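Putative DNA-binding protein (Streptomyces coelicolor, PDB 2EWT) is the DNA-binding domain of BldD, a central regulator of aerial mycelium formation, and probably contacts DNA through its helix-turn-helix. Local coordinates at residues 29-32 with 33-37. Numbering follows the deposited sequence.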
ATOM      1  N   GLU A  29      19.645  12.121   4.942  1.00 11.27           N
ATOM      2  CA  GLU A  29      20.494  12.235   6.120  1.00 11.34           C
ATOM      3  C   GLU A  29      19.864  11.553   7.325  1.00 12.22           C
ATOM      4  O   GLU A  29      20.501  10.731   7.979  1.00 13.39           O
ATOM      5  CB  GLU A  29      20.765  13.703   6.450  1.00 13.04           C
ATOM      6  CG  GLU A  29      21.611  14.420   5.418  1.00 15.20           C
ATOM      7  CD  GLU A  29      21.784  15.892   5.729  1.00 17.35           C
ATOM      8  OE1 GLU A  29      20.761  16.607   5.815  1.00 21.76           O
ATOM      9  OE2 GLU A  29      22.941  16.333   5.885  1.00 19.77           O
ATOM     10  N   LYS A  30      18.611  11.888   7.613  1.00 12.47           N
ATOM     11  CA  LYS A  30      17.924  11.304   8.760  1.00 13.80           C
ATOM     12  C   LYS A  30      17.804   9.786   8.665  1.00 14.31           C
ATOM     13  O   LYS A  30      17.852   9.091   9.685  1.00 15.07           O
ATOM     14  CB  LYS A  30      16.530  11.924   8.930  1.00 13.46           C
ATOM     15  CG  LYS A  30      15.823  11.480  10.207  1.00 14.06           C
ATOM     16  CD  LYS A  30      14.526  12.230  10.447  1.00 17.04           C
ATOM     17  CE  LYS A  30      13.946  11.875  11.813  1.00 15.26           C
ATOM     18  NZ  LYS A  30      12.706  12.641  12.118  1.00 18.53           N
ATOM     19  N   SER A  31      17.671   9.271   7.445  1.00 15.12           N
ATOM     20  CA  SER A  31      17.535   7.831   7.235  1.00 14.62           C
ATOM     21  C   SER A  31      18.879   7.131   7.069  1.00 14.91           C
ATOM     22  O   SER A  31      18.932   5.963   6.694  1.00 14.85           O
ATOM     23  CB  SER A  31      16.670   7.549   6.005  1.00 12.52           C
ATOM     24  OG  SER A  31      17.340   7.924   4.815  1.00 12.16           O
ATOM     25  N   GLN A  32      19.962   7.848   7.348  1.00 15.09           N
ATOM     26  CA  GLN A  32      21.299   7.278   7.233  1.00 16.45           C
ATOM     27  C   GLN A  32      21.524   6.732   5.820  1.00 14.65           C
ATOM     28  O   GLN A  32      22.259   5.760   5.633  1.00 14.74           O
ATOM     29  CB  GLN A  32      21.478   6.137   8.242  1.00 20.11           C
ATOM     30  CG  GLN A  32      20.773   6.341   9.579  1.00 26.72           C
ATOM     31  CD  GLN A  32      21.465   7.344  10.475  1.00 29.87           C
ATOM     32  OE1 GLN A  32      21.652   8.501  10.108  1.00 33.29           O
ATOM     33  NE2 GLN A  32      21.845   6.900  11.668  1.00 33.22           N
ATOM     34  N   GLY A  33      20.869   7.344   4.837  1.00 12.42           N
ATOM     35  CA  GLY A  33      21.026   6.912   3.460  1.00 12.72           C
ATOM     36  C   GLY A  33      20.080   5.824   2.978  1.00 12.76           C
ATOM     37  O   GLY A  33      20.125   5.437   1.811  1.00 11.40           O
ATOM     38  N   ARG A  34      19.215   5.326   3.853  1.00 12.05           N
ATOM     39  CA  ARG A  34      18.292   4.271   3.443  1.00 11.58           C
ATOM     40  C   ARG A  34      17.327   4.788   2.386  1.00 11.31           C
ATOM     41  O   ARG A  34      17.041   4.100   1.407  1.00 10.84           O
ATOM     42  CB  ARG A  34      17.500   3.745   4.637  1.00 10.54           C
ATOM     43  CG  ARG A  34      16.670   2.520   4.295  1.00 12.18           C
ATOM     44  CD  ARG A  34      15.857   2.043   5.479  1.00 16.07           C
ATOM     45  NE  ARG A  34      15.174   0.789   5.179  1.00 17.10           N
ATOM     46  CZ  ARG A  34      14.220   0.261   5.938  1.00 18.13           C
ATOM     47  NH1 ARG A  34      13.829   0.882   7.041  1.00 19.03           N
ATOM     48  NH2 ARG A  34      13.655  -0.886   5.590  1.00 20.06           N
ATOM     49  N   TRP A  35      16.837   6.006   2.592  1.00 10.06           N
ATOM     50  CA  TRP A  35      15.903   6.639   1.665  1.00  9.89           C
ATOM     51  C   TRP A  35      16.646   7.736   0.905  1.00  9.84           C
ATOM     52  O   TRP A  35      16.795   8.857   1.398  1.00 10.19           O
ATOM     53  CB  TRP A  35      14.728   7.240   2.439  1.00 11.12           C
ATOM     54  CG  TRP A  35      14.068   6.267   3.375  1.00 12.06           C
ATOM     55  CD1 TRP A  35      13.746   6.486   4.681  1.00 13.76           C
ATOM     56  CD2 TRP A  35      13.675   4.916   3.088  1.00 14.13           C
ATOM     57  NE1 TRP A  35      13.185   5.360   5.230  1.00 13.84           N
ATOM     58  CE2 TRP A  35      13.128   4.380   4.273  1.00 15.12           C
ATOM     59  CE3 TRP A  35      13.735   4.106   1.943  1.00 15.10           C
ATOM     60  CZ2 TRP A  35      12.642   3.068   4.351  1.00 16.79           C
ATOM     61  CZ3 TRP A  35      13.252   2.800   2.020  1.00 15.27           C
ATOM     62  CH2 TRP A  35      12.712   2.297   3.220  1.00 16.69           C
ATOM     63  N   LYS A  36      17.116   7.399  -0.291  1.00 10.06           N
ATOM     64  CA  LYS A  36      17.858   8.341  -1.123  1.00  8.59           C
ATOM     65  C   LYS A  36      16.968   9.445  -1.686  1.00  9.05           C
ATOM     66  O   LYS A  36      15.833   9.199  -2.087  1.00  6.36           O
ATOM     67  CB  LYS A  36      18.542   7.603  -2.280  1.00 10.86           C
ATOM     68  CG  LYS A  36      19.646   6.638  -1.866  1.00 15.43           C
ATOM     69  CD  LYS A  36      20.859   7.370  -1.311  1.00 17.47           C
ATOM     70  CE  LYS A  36      22.061   6.436  -1.177  1.00 19.88           C
ATOM     71  NZ  LYS A  36      21.774   5.263  -0.305  1.00 20.51           N
ATOM     72  N   ALA A  37      17.503  10.660  -1.722  1.00  6.12           N
ATOM     73  CA  ALA A  37      16.771  11.818  -2.232  1.00  8.35           C
ATOM     74  C   ALA A  37      16.218  11.609  -3.640  1.00  8.12           C
ATOM     75  O   ALA A  37      15.083  11.982  -3.929  1.00  7.69           O
ATOM     76  CB  ALA A  37      17.676  13.051  -2.208  1.00  8.74           C
TER
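Ser31 and Trp35 meet just beyond the end of helix 24-30, with the serine hydroxyl set between the last helical turn and the backbone that follows. Trp35 N donates to Ser31 OG over 3.0 Å in a nearly straight bond (163°), while the same oxygen also bonds Val27 O one turn back in the helix. The placing of OG between the backbone N and the carbonyl carbon (chi1 69°) lets this one buried atom serve both sides. With the hydroxyl gone, as in an alanine, Trp35 N would probably lose its acceptor and the start of the loop its tie to Val27 O.

The backbone turns by a type I' turn from Ser31 to Arg34, closed by Arg34 N to Ser31 O at 2.9 Å. Gln32 N bonds Glu29 O at 3.0 Å and Gly33 N reaches back to Glu28 O, the Schellman pair that closes helix 24-30; Gln32 and Gly33 both have positive phi. A side chain on Gly33 would run into Gln32 O. Farther on, Lys36 bends back, its NZ reaching Gly33 O at 2.7 Å in the carbonyl plane, on a lone pair.

Ser31 CB lies 3.4 Å from Trp35 CD1, approaching the indole obliquely. Arg34 is extended, with CG anti to its own N (chi1 -172°); this lays CG over the centre of one indole face and carries the guanidinium just past the ring's rim, where one of its faces meets Trp35 CZ2, off centre. Phe61 of helix 52-62 meets the Trp35 ring edge-to-face.

Gln32 is the C-prime residue of this Schellman motif, and Lys36 takes the N-cap position of helix 37-45: the connection between helices 24-30 and 37-45 within the helix-turn-helix domain.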